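Long-range contacts in selenium-binding protein (Sulfolobus tokodaii, PDB 2ECE), which is of unknown function but may bind selenium, and folds as a beta-propeller: residues Val357-Gly365 with Leu421-Ile431; Glu387-Thr398 with Ser444-Ser455. All blocks are in the same frame, centred on the assembly; numbering follows the deposited sequence.

Both contacts are joints between neighbouring blades of the propeller, at different depths. Contact 1 lies at the rim, about 20 Å from the centre of the chain to its own centre. Contact 2 is buried nearer the middle, about 11 Å from the chain centre. Their centres are about 15 Å apart. The blade of strands 386-388, 394-398, 417-423 and 429-438 takes part in both, with opposite edges. Inside that blade the two contacts meet directly. L421 N probably donates to V395 O at 2.8 Å, and A423 N probably donates to R393 O at 2.7 Å. L421 CD1 also packs on V397 CG2. Along the chain the four segments alternate.

Contact 1: Val357-Gly365 with Leu421-Ile431; sequences VLTGKVKLG and LNANPSGGLEI
V362 wedges between L421, L429 and I431, and this end of the contact is the tightly packed one. Its CB lies 3.9 Å from I431 CG1, the two side chains crossing at a slant. With chi1 at -65°, CG1 stands beside the backbone N and comes 3.5 Å from L429 O. The other methyl, CG2, points at the fork of L421, tip to tip, and is 4.0 Å from L421 CD1. L364 extends the apolar patch. Its CD2 slides past I431 CD1 at 3.7 Å, while L379 touches L364 from outside the two segments. H373 and P374 pack on I431. The packing stays close at G360, whose CA rests 4.0 Å from L429 CB. A side chain on G360 would clash there.

The contact joins the outer strands of two adjacent propeller blades. Strand 357-363 runs at 19° to strand 429-431, in the same general direction, but the two do not pair as a sheet. Segment 421-431 is a hairpin that bends through a type I turn from N424 to G427.

Beyond G360, toward that turn, the contact loosens. T359 O and G428 N are 3.4 Å apart, at a poor angle for bonding. T359 and G360 both face Q347 in a classic beta bulge. The solvent side is the face where the exposed K361 and K363 point away from the hairpin. There a water bridges K361 O and L429 O with weak bonds.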
# COMPACT_ATOMS: atom_id res chain seq x y z
N VAL A 357 2.50 -8.54 20.01
CA VAL A 357 2.28 -7.78 21.22
C VAL A 357 2.17 -6.28 20.93
O VAL A 357 3.07 -5.70 20.32
CB VAL A 357 3.44 -8.01 22.23
CG1 VAL A 357 3.36 -7.01 23.37
CG2 VAL A 357 3.36 -9.43 22.77
N LEU A 358 1.07 -5.68 21.36
CA LEU A 358 0.84 -4.25 21.15
C LEU A 358 1.87 -3.46 21.97
O LEU A 358 1.89 -3.56 23.20
CB LEU A 358 -0.57 -3.87 21.61
CG LEU A 358 -1.41 -2.85 20.83
CD1 LEU A 358 -2.43 -2.23 21.78
CD2 LEU A 358 -0.55 -1.76 20.22
N THR A 359 2.72 -2.68 21.31
CA THR A 359 3.73 -1.91 22.02
C THR A 359 3.66 -0.41 21.75
O THR A 359 4.47 0.36 22.26
CB THR A 359 5.16 -2.39 21.68
OG1 THR A 359 5.35 -2.34 20.26
CG2 THR A 359 5.38 -3.82 22.18
N GLY A 360 2.69 0.01 20.94
CA GLY A 360 2.56 1.42 20.63
C GLY A 360 1.24 1.76 19.96
O GLY A 360 0.76 1.00 19.12
N LYS A 361 0.67 2.91 20.32
CA LYS A 361 -0.60 3.35 19.75
C LYS A 361 -0.77 4.86 19.81
O LYS A 361 -0.60 5.47 20.87
CB LYS A 361 -1.76 2.70 20.52
CG LYS A 361 -3.14 3.17 20.07
CD LYS A 361 -4.24 2.81 21.06
CE LYS A 361 -4.39 1.31 21.27
NZ LYS A 361 -5.50 1.01 22.22
N VAL A 362 -1.07 5.48 18.67
CA VAL A 362 -1.30 6.92 18.63
C VAL A 362 -2.67 7.17 18.01
O VAL A 362 -3.17 6.35 17.24
CB VAL A 362 -0.22 7.66 17.80
CG1 VAL A 362 1.14 7.52 18.47
CG2 VAL A 362 -0.18 7.12 16.37
N LYS A 363 -3.29 8.29 18.38
CA LYS A 363 -4.61 8.64 17.87
C LYS A 363 -4.51 9.80 16.90
O LYS A 363 -3.91 10.83 17.21
CB LYS A 363 -5.55 9.02 19.01
CG LYS A 363 -5.65 8.00 20.14
CD LYS A 363 -6.62 8.50 21.20
CE LYS A 363 -6.40 7.80 22.53
NZ LYS A 363 -6.54 6.32 22.40
N LEU A 364 -5.10 9.63 15.72
CA LEU A 364 -5.09 10.66 14.69
C LEU A 364 -6.43 10.63 13.97
O LEU A 364 -6.82 9.60 13.43
CB LEU A 364 -3.96 10.39 13.69
CG LEU A 364 -2.50 10.43 14.16
CD1 LEU A 364 -1.61 9.77 13.12
CD2 LEU A 364 -2.07 11.88 14.40
N GLY A 365 -7.14 11.76 13.98
CA GLY A 365 -8.44 11.83 13.33
C GLY A 365 -9.35 10.69 13.73
O GLY A 365 -9.46 10.37 14.92
N LEU A 421 5.64 9.86 12.58
CA LEU A 421 5.64 9.24 13.89
C LEU A 421 7.07 8.83 14.18
O LEU A 421 7.82 8.48 13.27
CB LEU A 421 4.75 7.99 13.89
CG LEU A 421 3.30 8.13 13.45
CD1 LEU A 421 2.60 6.78 13.55
CD2 LEU A 421 2.59 9.16 14.32
N ASN A 422 7.46 8.88 15.45
CA ASN A 422 8.80 8.48 15.84
C ASN A 422 8.63 7.14 16.53
O ASN A 422 7.98 7.05 17.57
CB ASN A 422 9.41 9.52 16.79
CG ASN A 422 9.71 10.84 16.10
OD1 ASN A 422 9.28 11.90 16.56
ND2 ASN A 422 10.45 10.78 15.00
N ALA A 423 9.18 6.08 15.93
CA ALA A 423 9.05 4.74 16.49
C ALA A 423 10.30 4.34 17.28
O ALA A 423 11.43 4.59 16.85
CB ALA A 423 8.79 3.74 15.39
N ASN A 424 10.07 3.71 18.42
CA ASN A 424 11.15 3.27 19.30
C ASN A 424 11.60 1.86 18.95
O ASN A 424 10.81 0.92 19.01
CB ASN A 424 10.69 3.32 20.76
CG ASN A 424 11.83 3.13 21.73
OD1 ASN A 424 12.60 2.17 21.63
ND2 ASN A 424 11.96 4.05 22.69
N PRO A 425 12.88 1.70 18.58
CA PRO A 425 13.43 0.38 18.22
C PRO A 425 13.17 -0.71 19.26
O PRO A 425 13.26 -1.90 18.96
CB PRO A 425 14.92 0.67 18.02
CG PRO A 425 15.16 1.92 18.86
CD PRO A 425 13.93 2.73 18.56
N SER A 426 12.85 -0.32 20.49
CA SER A 426 12.58 -1.31 21.53
C SER A 426 11.17 -1.19 22.08
O SER A 426 10.91 -1.58 23.22
CB SER A 426 13.60 -1.17 22.67
OG SER A 426 14.91 -1.44 22.21
N GLY A 427 10.26 -0.67 21.26
CA GLY A 427 8.88 -0.53 21.69
C GLY A 427 8.52 0.91 22.02
O GLY A 427 9.11 1.51 22.91
N GLY A 428 7.53 1.44 21.30
CA GLY A 428 7.10 2.81 21.54
C GLY A 428 6.77 3.56 20.26
O GLY A 428 7.48 3.44 19.26
N LEU A 429 5.69 4.35 20.30
CA LEU A 429 5.24 5.13 19.15
C LEU A 429 4.78 6.53 19.58
O LEU A 429 3.89 6.65 20.42
CB LEU A 429 4.07 4.43 18.46
CG LEU A 429 4.11 4.03 16.98
CD1 LEU A 429 2.68 3.97 16.46
CD2 LEU A 429 4.94 5.01 16.17
N GLU A 430 5.38 7.57 19.01
CA GLU A 430 5.01 8.95 19.33
C GLU A 430 4.77 9.75 18.06
O GLU A 430 5.37 9.48 17.02
CB GLU A 430 6.12 9.64 20.12
CG GLU A 430 6.41 9.08 21.51
CD GLU A 430 5.26 9.27 22.48
OE1 GLU A 430 4.55 10.29 22.38
OE2 GLU A 430 5.07 8.39 23.36
N ILE A 431 3.90 10.75 18.14
CA ILE A 431 3.61 11.61 17.00
C ILE A 431 4.66 12.72 17.00
O ILE A 431 4.88 13.37 18.02
CB ILE A 431 2.23 12.29 17.12
CG1 ILE A 431 1.13 11.24 17.21
CG2 ILE A 431 1.99 13.19 15.93
CD1 ILE A 431 -0.22 11.81 17.63
O HOH W 1 1.38 7.71 22.32

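Contact 2: Glu387-Thr398 with Ser444-Ser455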
# COMPACT_ATOMS: atom_id res chain seq x y z
N GLU A 387 4.24 4.19 5.89
CA GLU A 387 5.52 3.83 5.30
C GLU A 387 6.58 4.02 6.36
O GLU A 387 6.54 4.98 7.13
CB GLU A 387 5.83 4.66 4.06
CG GLU A 387 6.93 3.98 3.24
CD GLU A 387 6.73 2.48 3.18
OE1 GLU A 387 5.90 2.02 2.36
OE2 GLU A 387 7.38 1.74 3.97
N ILE A 388 7.53 3.10 6.42
CA ILE A 388 8.58 3.13 7.43
C ILE A 388 9.97 3.33 6.85
O ILE A 388 10.32 2.73 5.83
CB ILE A 388 8.61 1.81 8.22
CG1 ILE A 388 7.18 1.35 8.54
CG2 ILE A 388 9.41 2.00 9.50
CD1 ILE A 388 7.08 -0.13 8.91
N SER A 389 10.77 4.16 7.51
CA SER A 389 12.13 4.40 7.07
C SER A 389 12.86 3.07 7.20
O SER A 389 12.45 2.20 7.97
CB SER A 389 12.80 5.46 7.95
OG SER A 389 12.73 5.09 9.32
N ARG A 390 13.95 2.90 6.46
CA ARG A 390 14.72 1.67 6.52
C ARG A 390 15.29 1.42 7.90
O ARG A 390 15.36 0.26 8.34
CB ARG A 390 15.82 1.68 5.46
CG ARG A 390 15.32 1.22 4.10
CD ARG A 390 16.34 1.40 2.98
NE ARG A 390 16.60 2.80 2.67
CZ ARG A 390 17.55 3.53 3.23
NH1 ARG A 390 18.35 2.99 4.14
NH2 ARG A 390 17.71 4.80 2.89
N ASP A 391 15.69 2.47 8.62
CA ASP A 391 16.24 2.28 9.95
C ASP A 391 15.14 1.98 10.96
O ASP A 391 15.42 1.68 12.12
CB ASP A 391 17.08 3.49 10.41
CG ASP A 391 16.27 4.77 10.55
OD1 ASP A 391 15.03 4.71 10.66
OD2 ASP A 391 16.90 5.86 10.56
N GLY A 392 13.89 2.05 10.50
CA GLY A 392 12.75 1.76 11.35
C GLY A 392 12.34 2.77 12.40
O GLY A 392 11.42 2.51 13.18
N ARG A 393 13.00 3.93 12.44
CA ARG A 393 12.69 4.95 13.44
C ARG A 393 11.57 5.92 13.08
O ARG A 393 10.98 6.53 13.97
CB ARG A 393 13.96 5.74 13.76
CG ARG A 393 15.11 4.88 14.24
CD ARG A 393 16.42 5.66 14.30
NE ARG A 393 17.56 4.79 14.58
CZ ARG A 393 17.86 4.32 15.79
NH1 ARG A 393 17.12 4.64 16.84
NH2 ARG A 393 18.91 3.52 15.94
N ARG A 394 11.26 6.07 11.80
CA ARG A 394 10.22 7.01 11.37
C ARG A 394 9.10 6.35 10.57
O ARG A 394 9.35 5.54 9.68
CB ARG A 394 10.86 8.13 10.54
CG ARG A 394 12.02 8.85 11.24
CD ARG A 394 12.82 9.71 10.28
NE ARG A 394 13.58 8.91 9.31
CZ ARG A 394 14.69 8.23 9.59
NH1 ARG A 394 15.19 8.24 10.82
NH2 ARG A 394 15.30 7.54 8.63
N VAL A 395 7.85 6.70 10.91
CA VAL A 395 6.69 6.16 10.21
C VAL A 395 5.91 7.34 9.63
O VAL A 395 5.52 8.25 10.35
CB VAL A 395 5.75 5.38 11.16
CG1 VAL A 395 4.60 4.76 10.36
CG2 VAL A 395 6.53 4.29 11.89
N TYR A 396 5.72 7.33 8.32
CA TYR A 396 4.99 8.40 7.66
C TYR A 396 3.55 7.93 7.48
O TYR A 396 3.31 6.77 7.18
CB TYR A 396 5.66 8.73 6.33
CG TYR A 396 7.07 9.26 6.50
CD1 TYR A 396 7.30 10.61 6.76
CD2 TYR A 396 8.17 8.40 6.46
CE1 TYR A 396 8.59 11.09 6.97
CE2 TYR A 396 9.47 8.88 6.67
CZ TYR A 396 9.67 10.22 6.92
OH TYR A 396 10.95 10.71 7.10
N VAL A 397 2.60 8.84 7.67
CA VAL A 397 1.19 8.49 7.59
C VAL A 397 0.35 9.46 6.75
O VAL A 397 0.47 10.67 6.91
CB VAL A 397 0.57 8.49 9.01
CG1 VAL A 397 -0.81 7.87 8.98
CG2 VAL A 397 1.50 7.76 9.99
N THR A 398 -0.46 8.91 5.84
CA THR A 398 -1.37 9.74 5.03
C THR A 398 -2.80 9.27 5.34
O THR A 398 -2.97 8.27 6.04
CB THR A 398 -1.07 9.66 3.52
OG1 THR A 398 -1.15 8.30 3.07
CG2 THR A 398 0.32 10.24 3.23
N SER A 444 -3.95 12.62 0.09
CA SER A 444 -2.68 11.90 -0.01
C SER A 444 -2.80 10.39 0.16
O SER A 444 -3.61 9.91 0.95
CB SER A 444 -1.69 12.47 1.01
OG SER A 444 -2.27 12.52 2.31
N HIS A 445 -1.98 9.65 -0.58
CA HIS A 445 -2.02 8.19 -0.49
C HIS A 445 -0.63 7.58 -0.22
O HIS A 445 0.02 7.91 0.78
CB HIS A 445 -2.63 7.58 -1.76
CG HIS A 445 -3.30 6.26 -1.52
ND1 HIS A 445 -4.64 6.16 -1.20
CD2 HIS A 445 -2.80 5.00 -1.46
CE1 HIS A 445 -4.93 4.89 -0.96
NE2 HIS A 445 -3.84 4.17 -1.10
N GLN A 446 -0.16 6.71 -1.10
CA GLN A 446 1.12 6.05 -0.85
C GLN A 446 2.34 6.96 -0.82
O GLN A 446 2.43 7.94 -1.55
CB GLN A 446 1.36 4.92 -1.84
CG GLN A 446 2.54 4.03 -1.44
CD GLN A 446 2.49 2.67 -2.09
OE1 GLN A 446 2.38 2.56 -3.31
NE2 GLN A 446 2.58 1.63 -1.28
N VAL A 447 3.28 6.60 0.05
CA VAL A 447 4.52 7.35 0.21
C VAL A 447 5.71 6.47 -0.14
O VAL A 447 5.77 5.32 0.28
CB VAL A 447 4.67 7.84 1.68
CG1 VAL A 447 6.03 8.47 1.90
CG2 VAL A 447 3.57 8.84 2.01
N ARG A 448 6.64 7.00 -0.93
CA ARG A 448 7.85 6.27 -1.28
C ARG A 448 9.02 7.15 -0.87
O ARG A 448 9.15 8.28 -1.33
CB ARG A 448 7.92 5.96 -2.79
CG ARG A 448 7.68 4.48 -3.12
CD ARG A 448 6.20 4.11 -2.98
NE ARG A 448 5.95 2.66 -2.95
CZ ARG A 448 6.15 1.89 -1.88
NH1 ARG A 448 6.60 2.42 -0.75
NH2 ARG A 448 5.89 0.60 -1.94
N LEU A 449 9.88 6.62 -0.01
CA LEU A 449 11.03 7.38 0.46
C LEU A 449 12.23 7.22 -0.47
O LEU A 449 12.52 6.13 -0.95
CB LEU A 449 11.41 6.92 1.87
CG LEU A 449 10.27 6.92 2.90
CD1 LEU A 449 10.76 6.32 4.22
CD2 LEU A 449 9.75 8.34 3.10
N SER A 450 12.92 8.33 -0.74
CA SER A 450 14.09 8.28 -1.61
C SER A 450 15.07 7.27 -1.02
O SER A 450 15.32 7.27 0.19
CB SER A 450 14.75 9.67 -1.69
OG SER A 450 15.11 10.14 -0.40
N GLY A 451 15.61 6.39 -1.86
CA GLY A 451 16.54 5.39 -1.36
C GLY A 451 15.89 4.10 -0.91
O GLY A 451 16.57 3.18 -0.46
N GLY A 452 14.56 4.02 -1.03
CA GLY A 452 13.86 2.81 -0.63
C GLY A 452 13.28 2.87 0.77
O GLY A 452 13.74 3.63 1.61
N ASP A 453 12.25 2.06 1.01
CA ASP A 453 11.61 2.00 2.31
C ASP A 453 11.20 0.57 2.65
O ASP A 453 11.64 -0.38 2.00
CB ASP A 453 10.39 2.94 2.35
CG ASP A 453 9.49 2.75 1.14
OD1 ASP A 453 9.00 1.63 0.95
OD2 ASP A 453 9.28 3.73 0.39
N ALA A 454 10.35 0.43 3.66
CA ALA A 454 9.92 -0.89 4.11
C ALA A 454 8.92 -1.65 3.23
O ALA A 454 8.65 -2.83 3.50
CB ALA A 454 9.36 -0.77 5.53
N SER A 455 8.38 -1.02 2.20
CA SER A 455 7.42 -1.73 1.34
C SER A 455 7.75 -1.59 -0.14
O SER A 455 6.99 -2.05 -1.00
CB SER A 455 5.99 -1.22 1.58
OG SER A 455 5.77 0.03 0.95
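Two buried carboxylates stack face to face, those of E387 and D453. Their planes are only 13° apart, and E387 OE1 is 3.4 Å from D453 OD1. The pair sits at the seam beside the ring closure of a seven-bladed beta-propeller. Strand 443-449 comes from the C-terminal part of the chain but joins the blade of strand 27-33. Here it meets the blade of strands 386-388, 394-398, 417-423 and 429-438, which is built from one continuous part of the chain.

R448 probably offsets the like charges. Its NH1 makes salt bridges to both, to E387 OE1 through a weak hydrogen bond of 3.2 Å and to D453 OD1 at 3.0 Å. Its NE is held by F76 O. The E387 chain bends at chi2 (41°), which turns OE2 back to accept from I388 N at 2.8 Å. D453 OD2 takes the backbone N of L449 on its anti lone pair. A454 N donates to I388 O at 3.2 Å, and the A454 methyl packs on I388 CB.

R390 reaches over to the turn at G451 and G452. Its NE donates to G452 O at 3.2 Å from 60° above the carbonyl plane, and more weakly to G451 O. NH1 and NH2 bond A19 O and P23 O. A leucine here would probably leave the carbonyls of A19, P23 and G452 without these donors and weaken the tie between the turn and the N-terminal region.

Y396 meets L449 CD2 with CE2 at 3.6 Å, while its OH bonds E25. At the far end T398 OG1 donates to H445 O at 2.6 Å, tilted from the carbonyl plane.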